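Local coordinates for protein cyanuric acid amidohydrolase (Azorhizobium caulinodans, PDB 4NQ3) that hydrolyses the s-triazine ring of cyanuric acid to carboxybiuret, which decarboxylates to biuret, a step in the breakdown of herbicides such as atrazine, at residues P248-G254 and P346-A352; A104-I109 and G240-S246; K156-L160 and S183-R188; C213-W219 and E337-D342; G33-I37 and D72-L76. All coordinates share one frame; numbering follows the deposited sequence.

Interaction 1 of 5, residues P248-G254 and P346-A352; sequences PLAIAHG and PVAVIAA
Ile251 and Ile350 are directly opposite residues on the antiparallel segments 248-254 and 346-352, and their CG1 carbons meet at 3.7 Å as the side chains cross obliquely. With CG1 of Ile251 anti to its N (chi1 -173°), the extended branch reaches over the partner strand, and CD1 settles 4.3 Å from the low methyl CB of Ala348. The other flank of Ile350 is met by Leu249, whose CD2 lies 4.2 Å from Ile350 CG2. Further along the same face, CB of His253 and CB of Ala348 are 4.0 Å apart, while the imidazole leads away to bond His151. The reverse face has lower relief: Ala250, Ala252 and Ala351, with Val347 and Val349 as the bumps. At Gly254, where no side chain intrudes, Val347 CG1 lies 3.6 Å from Gly254 O. Six backbone hydrogen bonds fix this register, among them Val347 N to Gly254 O at 2.8 Å. Helix 263-271 covers the valine face through Val265, Ala268 and Leu269; strand 281-286 pairs with the far edge of 346-352, and Leu239 and Met241 of strand 235-242 touch Ile251.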
# COMPACT_ATOMS: atom_id res chain seq x y z
N PRO A 248 -7.03 23.33 36.56
CA PRO A 248 -7.20 24.26 35.44
C PRO A 248 -7.89 23.63 34.24
O PRO A 248 -8.45 24.34 33.41
CB PRO A 248 -5.76 24.65 35.11
CG PRO A 248 -4.94 23.51 35.55
CD PRO A 248 -5.63 22.90 36.73
N LEU A 249 -7.84 22.32 34.13
CA LEU A 249 -8.27 21.68 32.89
C LEU A 249 -9.77 21.39 32.86
O LEU A 249 -10.32 20.82 33.81
CB LEU A 249 -7.46 20.40 32.67
CG LEU A 249 -5.97 20.53 32.33
CD1 LEU A 249 -5.35 19.18 32.14
CD2 LEU A 249 -5.82 21.34 31.05
N ALA A 250 -10.42 21.79 31.77
CA ALA A 250 -11.80 21.38 31.48
C ALA A 250 -11.86 20.64 30.14
O ALA A 250 -10.90 20.66 29.36
CB ALA A 250 -12.72 22.55 31.45
N ILE A 251 -12.99 20.00 29.87
CA ILE A 251 -13.14 19.30 28.61
C ILE A 251 -14.47 19.70 28.02
O ILE A 251 -15.44 19.88 28.74
CB ILE A 251 -13.06 17.76 28.78
CG1 ILE A 251 -13.06 17.04 27.43
CG2 ILE A 251 -14.18 17.24 29.69
CD1 ILE A 251 -12.78 15.55 27.53
N ALA A 252 -14.49 19.88 26.70
CA ALA A 252 -15.72 20.16 25.97
C ALA A 252 -15.72 19.21 24.79
O ALA A 252 -14.67 18.69 24.43
CB ALA A 252 -15.77 21.60 25.53
N HIS A 253 -16.89 18.97 24.19
CA HIS A 253 -16.97 18.05 23.05
C HIS A 253 -18.10 18.43 22.12
O HIS A 253 -19.01 19.17 22.50
CB HIS A 253 -17.21 16.61 23.50
CG HIS A 253 -18.65 16.29 23.73
ND1 HIS A 253 -19.32 16.64 24.89
CD2 HIS A 253 -19.57 15.69 22.93
CE1 HIS A 253 -20.58 16.25 24.80
NE2 HIS A 253 -20.76 15.67 23.62
N GLY A 254 -18.08 17.85 20.92
CA GLY A 254 -19.12 18.07 19.93
C GLY A 254 -19.09 16.96 18.90
O GLY A 254 -18.21 16.10 18.94
N PRO A 346 -17.39 11.98 16.99
CA PRO A 346 -17.18 12.90 18.10
C PRO A 346 -15.83 13.58 18.01
O PRO A 346 -14.85 13.01 17.48
CB PRO A 346 -17.22 11.99 19.33
CG PRO A 346 -17.95 10.76 18.86
CD PRO A 346 -17.52 10.59 17.43
N VAL A 347 -15.77 14.81 18.50
CA VAL A 347 -14.50 15.45 18.72
C VAL A 347 -14.57 16.09 20.10
O VAL A 347 -15.60 16.62 20.49
CB VAL A 347 -14.16 16.48 17.65
CG1 VAL A 347 -15.24 17.52 17.58
CG2 VAL A 347 -12.88 17.14 17.98
N ALA A 348 -13.50 15.95 20.88
CA ALA A 348 -13.43 16.55 22.20
C ALA A 348 -12.18 17.42 22.28
O ALA A 348 -11.17 17.14 21.62
CB ALA A 348 -13.42 15.49 23.28
N VAL A 349 -12.25 18.47 23.08
CA VAL A 349 -11.10 19.33 23.28
C VAL A 349 -10.81 19.43 24.75
O VAL A 349 -11.75 19.46 25.56
CB VAL A 349 -11.34 20.71 22.71
CG1 VAL A 349 -10.13 21.58 22.95
CG2 VAL A 349 -11.62 20.61 21.24
N ILE A 350 -9.54 19.47 25.11
CA ILE A 350 -9.14 19.63 26.51
C ILE A 350 -8.23 20.83 26.66
O ILE A 350 -7.13 20.83 26.13
CB ILE A 350 -8.41 18.42 27.04
CG1 ILE A 350 -9.35 17.22 27.11
CG2 ILE A 350 -7.85 18.74 28.42
CD1 ILE A 350 -8.67 16.00 27.60
N ALA A 351 -8.70 21.85 27.36
CA ALA A 351 -7.93 23.08 27.45
C ALA A 351 -8.01 23.70 28.84
O ALA A 351 -8.87 23.34 29.63
CB ALA A 351 -8.43 24.07 26.41
N ALA A 352 -7.11 24.65 29.13
CA ALA A 352 -7.28 25.46 30.33
C ALA A 352 -7.97 26.78 29.96
O ALA A 352 -7.87 27.25 28.81
CB ALA A 352 -5.96 25.72 31.01

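Interaction 2 of 5, residues A104-I109 and G240-S246; sequences APALAI and GMSEGWS
Ala106 and Ala108 form antiparallel hydrogen-bonded pairs with Ser242 and Gly240 in the four-stranded sheet of the second repeating unit, where strand 106-113 begins and strand 235-242 stops; the N-to-C directions of the short segments are 115° apart, well short of the 180° of a straight antiparallel pair. Just beyond, the chain from Ser242 to Trp245 makes a type I beta turn, in which Ser242 OG accepts from Gly244 N at 2.8 Å, an ST turn. The reversal brings the indole across to the partner strand, over Ala108 and Ile109. Ala108 CB points into the five-membered ring of Trp245, 3.4 Å from its centroid and 6° off the normal, a CH-pi contact squarely over the face. Ile109 N lies over the same face, nearer the rim. Selenomethionine Met241 curls instead of stretching out: bent at both chi2 (-74°) and chi3, it lays SE 3.7 Å from Ala106 C, with CE 3.6 Å from Pro105 O. Ala4 of strand 2-10 and Arg95 of strand 89-97 also touch the indole, which therefore wedges between the first and second repeating units. One water donates to both Leu107 O, at 3.0 Å, and Ser246 O, tying the departing chain back to the strand.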
# COMPACT_ATOMS: atom_id res chain seq x y z
N ALA A 104 -15.29 25.23 41.97
CA ALA A 104 -15.83 24.92 40.64
C ALA A 104 -15.37 23.55 40.09
O ALA A 104 -14.40 22.94 40.60
CB ALA A 104 -15.47 26.05 39.66
N PRO A 105 -16.08 23.07 39.04
CA PRO A 105 -15.94 21.76 38.37
C PRO A 105 -14.80 21.73 37.35
O PRO A 105 -14.53 22.76 36.70
CB PRO A 105 -17.29 21.59 37.68
CG PRO A 105 -17.67 22.98 37.31
CD PRO A 105 -17.15 23.86 38.42
N ALA A 106 -14.13 20.58 37.23
CA ALA A 106 -12.94 20.45 36.39
C ALA A 106 -12.88 19.09 35.74
O ALA A 106 -13.75 18.27 35.96
CB ALA A 106 -11.66 20.70 37.20
N LEU A 107 -11.84 18.86 34.93
CA LEU A 107 -11.67 17.61 34.23
C LEU A 107 -11.63 16.47 35.23
O LEU A 107 -10.92 16.57 36.23
CB LEU A 107 -10.40 17.62 33.38
CG LEU A 107 -10.05 16.34 32.58
CD1 LEU A 107 -11.21 15.89 31.72
CD2 LEU A 107 -8.82 16.54 31.71
N ALA A 108 -12.42 15.43 34.98
CA ALA A 108 -12.39 14.20 35.77
C ALA A 108 -12.06 13.03 34.86
O ALA A 108 -12.44 13.03 33.69
CB ALA A 108 -13.70 13.98 36.47
N ILE A 109 -11.39 12.02 35.42
CA ILE A 109 -10.90 10.86 34.70
C ILE A 109 -11.24 9.57 35.41
O ILE A 109 -11.01 9.44 36.61
CB ILE A 109 -9.40 10.89 34.55
CG1 ILE A 109 -8.95 12.21 33.94
CG2 ILE A 109 -8.91 9.70 33.74
CD1 ILE A 109 -7.53 12.48 34.25
N GLY A 240 -14.69 13.52 31.77
CA GLY A 240 -15.87 14.33 31.99
C GLY A 240 -15.57 15.50 32.89
O GLY A 240 -14.41 15.73 33.25
N MSE A 241 -16.61 16.25 33.21
CA MSE A 241 -16.54 17.31 34.20
C MSE A 241 -17.21 16.85 35.49
O MSE A 241 -18.19 16.09 35.47
CB MSE A 241 -17.19 18.57 33.68
CG MSE A 241 -16.59 19.04 32.41
SE MSE A 241 -14.85 19.84 32.73
CE MSE A 241 -15.46 21.53 33.46
N SER A 242 -16.68 17.31 36.62
CA SER A 242 -17.20 16.91 37.91
C SER A 242 -17.00 18.00 38.93
O SER A 242 -15.96 18.65 38.95
CB SER A 242 -16.52 15.64 38.40
OG SER A 242 -16.77 15.45 39.79
N GLU A 243 -17.98 18.15 39.82
CA GLU A 243 -17.86 19.05 40.96
C GLU A 243 -16.78 18.56 41.94
O GLU A 243 -16.18 19.37 42.66
CB GLU A 243 -19.20 19.18 41.68
CG GLU A 243 -20.35 19.68 40.82
CD GLU A 243 -20.26 21.17 40.50
OE1 GLU A 243 -19.46 21.88 41.17
OE2 GLU A 243 -21.00 21.64 39.59
N GLY A 244 -16.57 17.24 41.99
CA GLY A 244 -15.66 16.64 42.95
C GLY A 244 -14.22 16.58 42.51
O GLY A 244 -13.40 15.90 43.12
N TRP A 245 -13.92 17.28 41.42
CA TRP A 245 -12.57 17.45 40.90
C TRP A 245 -12.23 18.94 40.79
O TRP A 245 -13.12 19.77 40.64
CB TRP A 245 -12.42 16.78 39.53
CG TRP A 245 -12.26 15.27 39.54
CD1 TRP A 245 -13.19 14.36 39.91
CD2 TRP A 245 -11.12 14.52 39.10
NE1 TRP A 245 -12.69 13.08 39.76
CE2 TRP A 245 -11.42 13.16 39.27
CE3 TRP A 245 -9.87 14.88 38.59
CZ2 TRP A 245 -10.53 12.16 38.94
CZ3 TRP A 245 -8.98 13.88 38.28
CH2 TRP A 245 -9.31 12.53 38.46
N SER A 246 -10.96 19.30 40.88
CA SER A 246 -10.56 20.68 40.58
C SER A 246 -9.24 20.74 39.80
O SER A 246 -8.54 19.75 39.65
CB SER A 246 -10.43 21.49 41.86
OG SER A 246 -9.26 21.08 42.54
O HOH W 1 -9.00 18.53 37.37

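Interaction 3 of 5, residues K156-L160 and S183-R188; sequences KCPLL and SMGLSR. With BR8 (barbituric acid), chain C.
Ser187 and Ser183, one helical turn apart, both turn their hydroxyls toward the chain that leaves strand 150-157. Ser187 OG, anti to its own N (chi1 180°), donates to Pro158 O at 2.9 Å, approaching from above the carbonyl plane, and Gln127 NE2 bonds the same hydroxyl. Ser183 OG instead sits between its N and carbonyl carbon, where it accepts a straight bond from Leu160 N (2.9 Å, 164° at the hydrogen) and also pairs with Thr180 O. Replacing Ser183 by an alanine would probably leave Leu160 N without its acceptor and Thr180 O without this mate, letting the 158-160 chain shift against the helix. Beside the serine bonds, on the side toward the ligand, Leu159 and selenomethionine Met184 run side by side, Leu159 CD2 meeting Met184 CG at 3.7 Å. One helical turn on from Met184, Arg188 presents its guanidinium edge to barbituric acid: NH1 donates to O8 in plane at 3.0 Å. Met184 O lies over one guanidinium face, and NE forms a salt bridge with Glu337, which limits rotation of the group. Lys156 NZ is hydrogen-bonded to OG of the nucleophile Ser226. The serine bonds thus join the chain following the catalytic lysine to the helix carrying a substrate-binding arginine.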
# COMPACT_ATOMS: atom_id res chain seq x y z
N LYS A 156 -10.53 0.79 24.06
CA LYS A 156 -9.64 -0.01 23.25
C LYS A 156 -10.24 -1.40 23.17
O LYS A 156 -10.50 -2.01 24.20
CB LYS A 156 -8.25 -0.07 23.88
CG LYS A 156 -7.23 -0.74 23.00
CD LYS A 156 -6.85 0.17 21.89
CE LYS A 156 -6.40 -0.59 20.67
NZ LYS A 156 -6.19 0.33 19.50
N CYS A 157 -10.51 -1.88 21.96
CA CYS A 157 -11.18 -3.17 21.83
C CYS A 157 -10.41 -4.12 20.92
O CYS A 157 -9.59 -3.68 20.13
CB CYS A 157 -12.59 -3.00 21.28
SG CYS A 157 -12.57 -2.07 19.71
N PRO A 158 -10.72 -5.41 20.99
CA PRO A 158 -9.96 -6.43 20.26
C PRO A 158 -10.40 -6.52 18.81
O PRO A 158 -11.17 -5.66 18.38
CB PRO A 158 -10.28 -7.72 21.02
CG PRO A 158 -11.61 -7.49 21.59
CD PRO A 158 -11.66 -6.03 21.95
N LEU A 159 -9.85 -7.49 18.07
CA LEU A 159 -10.26 -7.75 16.69
C LEU A 159 -10.04 -9.22 16.39
O LEU A 159 -9.53 -9.95 17.23
CB LEU A 159 -9.48 -6.87 15.71
CG LEU A 159 -7.95 -6.97 15.73
CD1 LEU A 159 -7.46 -8.26 15.08
CD2 LEU A 159 -7.32 -5.78 15.07
N LEU A 160 -10.38 -9.64 15.18
CA LEU A 160 -10.17 -11.03 14.78
C LEU A 160 -9.10 -11.17 13.69
O LEU A 160 -9.03 -10.39 12.73
CB LEU A 160 -11.48 -11.64 14.28
CG LEU A 160 -12.62 -11.68 15.29
CD1 LEU A 160 -13.83 -12.34 14.68
CD2 LEU A 160 -12.19 -12.42 16.54
N SER A 183 -13.85 -7.12 11.16
CA SER A 183 -13.98 -7.39 12.58
C SER A 183 -13.62 -6.15 13.42
O SER A 183 -14.16 -5.96 14.52
CB SER A 183 -13.11 -8.57 13.01
OG SER A 183 -11.75 -8.23 13.05
N MSE A 184 -12.73 -5.30 12.90
CA MSE A 184 -12.35 -4.08 13.62
C MSE A 184 -13.54 -3.13 13.67
O MSE A 184 -13.78 -2.46 14.69
CB MSE A 184 -11.16 -3.38 12.96
CG MSE A 184 -9.90 -4.19 12.98
SE MSE A 184 -8.40 -3.05 12.51
CE MSE A 184 -8.29 -3.38 10.61
N GLY A 185 -14.28 -3.06 12.57
CA GLY A 185 -15.45 -2.20 12.55
C GLY A 185 -16.52 -2.72 13.51
O GLY A 185 -17.10 -1.94 14.27
N LEU A 186 -16.76 -4.04 13.49
CA LEU A 186 -17.77 -4.65 14.35
C LEU A 186 -17.39 -4.42 15.81
O LEU A 186 -18.22 -4.08 16.66
CB LEU A 186 -17.93 -6.16 14.05
CG LEU A 186 -18.61 -6.42 12.71
CD1 LEU A 186 -18.63 -7.85 12.29
CD2 LEU A 186 -19.98 -5.89 12.79
N SER A 187 -16.11 -4.62 16.10
CA SER A 187 -15.68 -4.47 17.48
C SER A 187 -15.82 -3.01 17.93
O SER A 187 -16.28 -2.76 19.06
CB SER A 187 -14.25 -4.97 17.66
OG SER A 187 -13.90 -4.79 19.02
N ARG A 188 -15.43 -2.06 17.08
CA ARG A 188 -15.60 -0.65 17.43
C ARG A 188 -17.09 -0.36 17.61
O ARG A 188 -17.49 0.32 18.56
CB ARG A 188 -15.01 0.28 16.36
CG ARG A 188 -13.49 0.38 16.27
CD ARG A 188 -13.05 1.43 15.26
NE ARG A 188 -13.53 1.08 13.93
CZ ARG A 188 -12.77 0.59 12.96
NH1 ARG A 188 -11.47 0.41 13.16
NH2 ARG A 188 -13.29 0.28 11.78
N1 BR8 C . -7.24 1.08 15.49
C2 BR8 C . -6.11 1.82 15.36
O2 BR8 C . -5.05 1.30 15.63
N3 BR8 C . -6.18 3.11 14.92
C4 BR8 C . -7.42 3.72 14.59
O4 BR8 C . -7.44 4.89 14.20
C5 BR8 C . -8.76 3.01 14.74
C6 BR8 C . -8.50 1.59 15.22
O8 BR8 C . -9.44 0.84 15.37

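Interaction 4 of 5, residues C213-W219 and E337-D342; sequences CADYGLW and EHQGPD. With MG (magnesium ion), chain K.
His338 ND1 donates to Leu218 O at 2.6 Å, with an angle of 171° at the hydrogen. On the far side of the ring NE2 accepts from Cys213 N at 2.8 Å; both partners lie within a few degrees of the imidazole plane, so the two bonds fix its rotation and are consistent with a neutral ring protonated on ND1. Asp215 O also approaches the ring edge, 3.3 Å from His338 CE1. Over one face of the imidazole, toward the rim, comes Tyr216 CD1, the two side chains crossing at about a right angle. The second patch belongs to Trp219, whose CG sits between its N and carbonyl carbon (chi1 52°), bringing the indole flat over the Gly340-Pro341 peptide. Pro341 N lies 3.5 Å from the ring plane, over its centre, and Pro341 CD makes a CH-pi contact 3.8 Å from the centroid of the six-membered ring. An alanine in place of Trp219 would strip this cover from the peptide and would probably let the magnesium-binding turn move more freely. That turn gives the magnesium ion two carbonyls, Gln339 O at 2.4 Å and Pro341 O at 2.5 Å, joined by Gly344 O. The 213-219 loop gives the metal no ligand of its own but packs on the turn that does, an arrangement consistent with the imidazole bonds and indole cover holding that backbone in place.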
# COMPACT_ATOMS: atom_id res chain seq x y z
N CYS A 213 -23.63 -2.40 13.52
CA CYS A 213 -23.04 -2.07 12.21
C CYS A 213 -24.04 -2.30 11.09
O CYS A 213 -23.68 -2.81 10.03
CB CYS A 213 -21.79 -2.90 11.95
SG CYS A 213 -20.41 -2.41 12.99
N ALA A 214 -25.29 -1.94 11.35
CA ALA A 214 -26.36 -2.05 10.39
C ALA A 214 -27.23 -0.79 10.48
O ALA A 214 -27.44 -0.12 9.48
CB ALA A 214 -27.17 -3.30 10.63
N ASP A 215 -27.72 -0.48 11.67
CA ASP A 215 -28.49 0.75 11.90
C ASP A 215 -27.59 1.89 12.37
O ASP A 215 -27.49 2.16 13.58
CB ASP A 215 -29.62 0.52 12.92
CG ASP A 215 -30.60 1.70 13.00
OD1 ASP A 215 -30.39 2.73 12.31
OD2 ASP A 215 -31.60 1.60 13.76
N TYR A 216 -26.95 2.58 11.44
CA TYR A 216 -26.02 3.63 11.85
C TYR A 216 -26.79 4.87 12.28
O TYR A 216 -26.22 5.95 12.48
CB TYR A 216 -25.02 3.93 10.73
CG TYR A 216 -24.06 2.77 10.46
CD1 TYR A 216 -23.09 2.39 11.39
CD2 TYR A 216 -24.14 2.05 9.27
CE1 TYR A 216 -22.21 1.31 11.13
CE2 TYR A 216 -23.28 0.97 9.00
CZ TYR A 216 -22.32 0.61 9.92
OH TYR A 216 -21.48 -0.46 9.63
N GLY A 217 -28.10 4.71 12.49
CA GLY A 217 -28.91 5.76 13.08
C GLY A 217 -28.81 5.74 14.59
O GLY A 217 -29.01 6.75 15.25
N LEU A 218 -28.46 4.57 15.14
CA LEU A 218 -28.12 4.44 16.55
C LEU A 218 -26.66 4.82 16.73
O LEU A 218 -25.78 4.15 16.18
CB LEU A 218 -28.33 3.01 17.02
CG LEU A 218 -29.68 2.39 16.71
CD1 LEU A 218 -29.61 0.92 16.99
CD2 LEU A 218 -30.77 3.05 17.52
N TRP A 219 -26.39 5.89 17.45
CA TRP A 219 -25.01 6.26 17.74
C TRP A 219 -24.89 7.08 19.00
O TRP A 219 -25.86 7.67 19.48
CB TRP A 219 -24.37 7.01 16.56
CG TRP A 219 -25.13 8.19 16.04
CD1 TRP A 219 -26.00 8.20 14.98
CD2 TRP A 219 -25.07 9.54 16.52
NE1 TRP A 219 -26.49 9.48 14.79
CE2 TRP A 219 -25.93 10.31 15.72
CE3 TRP A 219 -24.36 10.18 17.56
CZ2 TRP A 219 -26.11 11.68 15.92
CZ3 TRP A 219 -24.55 11.54 17.75
CH2 TRP A 219 -25.42 12.27 16.94
N GLU A 337 -18.02 3.70 13.53
CA GLU A 337 -19.22 2.87 13.64
C GLU A 337 -20.00 3.22 14.91
O GLU A 337 -19.51 3.01 16.02
CB GLU A 337 -18.85 1.39 13.64
CG GLU A 337 -18.24 0.88 12.35
CD GLU A 337 -16.73 1.10 12.26
OE1 GLU A 337 -16.16 1.70 13.21
OE2 GLU A 337 -16.12 0.66 11.25
N HIS A 338 -21.20 3.76 14.75
CA HIS A 338 -22.02 4.18 15.89
C HIS A 338 -21.36 5.23 16.75
O HIS A 338 -21.75 5.43 17.91
CB HIS A 338 -22.38 2.97 16.76
CG HIS A 338 -23.08 1.89 16.00
ND1 HIS A 338 -24.38 2.00 15.56
CD2 HIS A 338 -22.63 0.69 15.56
CE1 HIS A 338 -24.71 0.91 14.90
NE2 HIS A 338 -23.68 0.09 14.89
N GLN A 339 -20.35 5.90 16.19
CA GLN A 339 -19.69 7.00 16.88
C GLN A 339 -19.98 8.28 16.14
O GLN A 339 -19.29 8.64 15.19
CB GLN A 339 -18.20 6.73 16.99
CG GLN A 339 -17.96 5.36 17.60
CD GLN A 339 -16.58 4.81 17.28
OE1 GLN A 339 -15.56 5.38 17.65
NE2 GLN A 339 -16.56 3.69 16.57
N GLY A 340 -21.05 8.96 16.53
CA GLY A 340 -21.52 10.07 15.72
C GLY A 340 -22.29 9.48 14.56
O GLY A 340 -22.35 8.27 14.41
N PRO A 341 -22.89 10.34 13.74
CA PRO A 341 -23.64 10.00 12.52
C PRO A 341 -22.79 9.31 11.47
O PRO A 341 -21.56 9.37 11.55
CB PRO A 341 -24.09 11.35 12.02
CG PRO A 341 -23.07 12.31 12.55
CD PRO A 341 -22.78 11.80 13.92
N ASP A 342 -23.41 8.68 10.47
CA ASP A 342 -22.60 8.09 9.41
C ASP A 342 -21.78 9.16 8.69
O ASP A 342 -22.33 10.11 8.11
CB ASP A 342 -23.45 7.33 8.39
CG ASP A 342 -22.62 6.80 7.22
OD1 ASP A 342 -21.91 5.78 7.39
OD2 ASP A 342 -22.67 7.42 6.12
MG MG K . -19.80 8.18 12.91

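Interaction 5 of 5, residues G33-I37 and D72-L76; sequences GILAI and DEVCL
Ala36 and Cys75 sit abreast on two parallel strands, their CB atoms 3.7 Å apart. Cys75 is bonded through both its backbone polar atoms: its N donates to Leu35 O at 3.1 Å, and its O accepts from Ile37 N at 2.7 Å, with 161° at the hydrogen. On the opposite face Ile37 and Leu76 lie side by side and point the same way, Leu76 CD2 touching Ile37 CB at 3.8 Å. One step back Val74 meets Ile34 at a slant. Its CG1 is anti to the backbone N (chi1 178°), which sets that branch 3.8 Å from Ile34 CG2 while the other branch, CG2, rests 3.7 Å from Ile34 O. Beyond this shell, helix 51-67 covers the isoleucine face: Leu63 touches Ile34, Met67 touches Val74, and Val56 and Gln60 touch Leu76. The Ala36-Cys75 face meets Val237 of strand 235-242, and Glu235 of that strand accepts from Leu76 N through OE1. On the other edge of strand 34-41, Leu35 and Ala36 both face Phe93, a classic beta bulge, and Leu35, whose CB points away from the 72-76 chain, packs on Ile109 and Arg111. Strand 34-41, helix 51-67 and strand 75-80 together make a beta-alpha-beta unit, its two strands adjacent and parallel within the four-stranded mixed sheet of the first repeating unit.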
# COMPACT_ATOMS: atom_id res chain seq x y z
N GLY A 33 0.03 8.01 40.19
CA GLY A 33 -1.19 8.68 39.79
C GLY A 33 -1.52 8.58 38.32
O GLY A 33 -2.44 9.25 37.82
N ILE A 34 -0.78 7.76 37.59
CA ILE A 34 -1.05 7.58 36.18
C ILE A 34 -2.26 6.69 36.01
O ILE A 34 -2.25 5.53 36.42
CB ILE A 34 0.14 6.98 35.44
CG1 ILE A 34 1.29 7.97 35.39
CG2 ILE A 34 -0.24 6.59 34.04
CD1 ILE A 34 2.49 7.42 34.64
N LEU A 35 -3.33 7.24 35.44
CA LEU A 35 -4.54 6.49 35.19
C LEU A 35 -4.54 5.80 33.83
O LEU A 35 -4.89 4.62 33.74
CB LEU A 35 -5.77 7.39 35.31
CG LEU A 35 -5.97 7.84 36.74
CD1 LEU A 35 -7.25 8.63 36.85
CD2 LEU A 35 -6.05 6.61 37.60
N ALA A 36 -4.18 6.53 32.78
CA ALA A 36 -4.24 5.95 31.43
C ALA A 36 -3.24 6.63 30.54
O ALA A 36 -2.88 7.77 30.77
CB ALA A 36 -5.64 6.08 30.84
N ILE A 37 -2.79 5.92 29.50
CA ILE A 37 -1.99 6.56 28.47
C ILE A 37 -2.60 6.34 27.09
O ILE A 37 -2.84 5.20 26.71
CB ILE A 37 -0.57 6.04 28.46
CG1 ILE A 37 0.07 6.17 29.83
CG2 ILE A 37 0.26 6.86 27.51
CD1 ILE A 37 1.49 5.64 29.83
N ASP A 72 -0.24 -2.82 35.80
CA ASP A 72 -1.21 -3.52 34.97
C ASP A 72 -2.57 -2.87 34.99
O ASP A 72 -3.40 -3.15 34.11
CB ASP A 72 -1.32 -4.98 35.41
CG ASP A 72 -0.07 -5.77 35.11
OD1 ASP A 72 0.62 -5.46 34.10
OD2 ASP A 72 0.23 -6.70 35.89
N GLU A 73 -2.79 -1.98 35.96
CA GLU A 73 -4.07 -1.31 36.13
C GLU A 73 -4.12 -0.02 35.33
O GLU A 73 -5.16 0.61 35.25
CB GLU A 73 -4.32 -1.03 37.61
CG GLU A 73 -4.65 -2.28 38.40
CD GLU A 73 -4.22 -2.20 39.87
OE1 GLU A 73 -4.15 -1.07 40.42
OE2 GLU A 73 -3.90 -3.26 40.46
N VAL A 74 -3.01 0.35 34.70
CA VAL A 74 -3.00 1.53 33.85
C VAL A 74 -3.63 1.19 32.50
O VAL A 74 -3.30 0.15 31.92
CB VAL A 74 -1.57 2.09 33.62
CG1 VAL A 74 -1.58 3.29 32.68
CG2 VAL A 74 -0.95 2.45 34.93
N CYS A 75 -4.53 2.02 32.02
CA CYS A 75 -5.14 1.78 30.72
C CYS A 75 -4.23 2.25 29.63
O CYS A 75 -3.87 3.44 29.57
CB CYS A 75 -6.48 2.48 30.61
SG CYS A 75 -7.78 1.56 31.51
N LEU A 76 -3.85 1.32 28.76
CA LEU A 76 -3.00 1.65 27.62
C LEU A 76 -3.82 1.56 26.33
O LEU A 76 -4.16 0.47 25.86
CB LEU A 76 -1.79 0.71 27.59
CG LEU A 76 -0.81 0.82 28.76
CD1 LEU A 76 0.40 -0.11 28.61
CD2 LEU A 76 -0.31 2.26 28.96

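Interactions 1, 2 and 5 each pair strands within one of the three sheets, and touch one another across their borders. Leu249 O and Leu107 N, 2.7 Å apart in a probable hydrogen bond, join interactions 1 and 2; Ile109 CG2 against Leu35 CD1, at 3.7 Å, joins 2 and 5. Interactions 3 and 4 serve the ligand and metal sites and are connected by the salt bridge from Arg188 NE to Glu337 OE1, 2.8 Å, so the arginine that donates to barbituric acid is probably held in part from the magnesium-binding loop. Interaction 1 reaches that loop too, with Pro346 CD 3.5 Å from Gln339 O. Interactions 3 and 5 approach within about 4 Å between nearest atoms, whereas interaction 2 stays away from the catalytic and metal sites.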